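Local coordinates for Lmo2241 protein (Listeria monocytogenes, PDB 4HAM) that probably binds DNA as a transcription regulator of the GntR family, through a winged helix-turn-helix domain, at residues Gln60-Glu63 with Val67-Thr70. Numbering follows the deposited sequence.
Sequences QELE and VIIT
E63 and T70 meet where the last turn of helix 52-64 faces the strand that follows it, and the glutamate carboxylate turns both oxygens toward this residue. The backbone N of T70 donates to E63 OE2 over 3.2 Å in a fairly straight bond (164° at the hydrogen), arriving from above the carboxylate plane. E63 OE1 lies 3.2 Å from T70 OG1, a contact that stays doubtful because the threonine has a second conformer. The reach depends on torsion: with CG anti to the backbone N (chi1 -172°), the E63 chain leaves the helix beside I68 O, which lies 3.7 Å from E63 CG, and bends at chi2 to set the carboxylate by the strand. I69 CD1 touches the same carboxylate, 3.5 Å from E63 OE2.

One residue back, L62 joins the helix to the start of the strand by backbone and side chain together. Its carbonyl O accepts the N-H of V67 at 2.8 Å, which ties the helix end to the chain emerging from the turn. Its side chain meets two others at different atoms: CD2 packs on V67 CB at 3.7 Å, while I68 CD1 reaches L62 CB at 3.6 Å. With chi1 at 67°, the ethyl arm of I68 turns toward the helix.

L62 continues onto V20 and I23 of helix 15-29, and I68 onto T76 and I78, so both belong to the packing between helix 15-29, helix 52-64 and the strands. V67 also packs on Y107 of the second subunit. In this winged helix-turn-helix domain the contact thus joins helix 52-64, the second helix of the helix-turn-helix, to strand 68-71, which pairs with strand 75-78 in the wing hairpin.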
# COMPACT_ATOMS: atom_id res chain seq x y z
N GLN A 60 0.20 12.96 -16.27
CA GLN A 60 1.65 13.04 -16.03
C GLN A 60 2.16 11.81 -15.28
O GLN A 60 3.23 11.27 -15.59
CB GLN A 60 2.01 14.30 -15.24
CG GLN A 60 1.90 15.57 -16.03
CD GLN A 60 2.34 16.80 -15.24
OE1 GLN A 60 3.07 16.68 -14.26
NE2 GLN A 60 1.88 17.97 -15.66
N GLU A 61 1.40 11.38 -14.29
CA GLU A 61 1.78 10.21 -13.50
C GLU A 61 1.66 8.92 -14.34
O GLU A 61 2.54 8.05 -14.28
CB GLU A 61 0.94 10.11 -12.22
CG GLU A 61 1.27 8.90 -11.35
CD GLU A 61 2.73 8.88 -10.89
OE1 GLU A 61 3.35 9.96 -10.75
OE2 GLU A 61 3.25 7.76 -10.66
N LEU A 62 0.61 8.84 -15.15
CA LEU A 62 0.47 7.73 -16.09
C LEU A 62 1.63 7.66 -17.10
O LEU A 62 2.11 6.59 -17.42
CB LEU A 62 -0.87 7.80 -16.82
CG LEU A 62 -2.07 7.37 -15.99
CD1 LEU A 62 -3.36 7.88 -16.61
CD2 LEU A 62 -2.09 5.85 -15.89
N GLU A 63 2.07 8.81 -17.60
CA GLU A 63 3.20 8.82 -18.54
C GLU A 63 4.51 8.48 -17.83
O GLU A 63 5.38 7.81 -18.39
CB GLU A 63 3.31 10.17 -19.26
CG GLU A 63 4.34 10.17 -20.39
CD GLU A 63 3.98 11.09 -21.56
OE1 GLU A 63 3.09 11.94 -21.42
OE2 GLU A 63 4.60 10.94 -22.64
N VAL A 67 2.44 4.10 -18.76
CA VAL A 67 1.16 3.50 -19.10
C VAL A 67 0.62 4.15 -20.37
O VAL A 67 0.00 3.49 -21.20
CB VAL A 67 0.14 3.69 -17.96
CG1 VAL A 67 -1.18 3.00 -18.29
CG2 VAL A 67 0.71 3.14 -16.65
N ILE A 68 0.83 5.46 -20.49
CA ILE A 68 0.39 6.21 -21.66
C ILE A 68 1.56 6.98 -22.27
O ILE A 68 2.62 7.11 -21.65
CB ILE A 68 -0.74 7.21 -21.33
CG1 ILE A 68 -0.23 8.34 -20.42
CG2 ILE A 68 -1.95 6.50 -20.70
CD1 ILE A 68 -1.31 9.39 -20.06
N ILE A 69 1.37 7.47 -23.49
CA ILE A 69 2.38 8.26 -24.19
C ILE A 69 1.69 9.43 -24.88
O ILE A 69 0.63 9.28 -25.49
CB ILE A 69 3.14 7.38 -25.23
CG1 ILE A 69 4.21 8.19 -25.96
CG2 ILE A 69 2.18 6.73 -26.23
CD1 ILE A 69 5.40 8.54 -25.09
N THR A 70 2.28 10.62 -24.79
CA THR A 70 1.71 11.79 -25.43
C THR A 70 2.54 12.19 -26.64
O THR A 70 3.75 12.33 -26.56
CB THR A 70 1.61 12.99 -24.45
OG1 THR A 70 0.71 12.65 -23.39
CG2 THR A 70 1.10 14.23 -25.16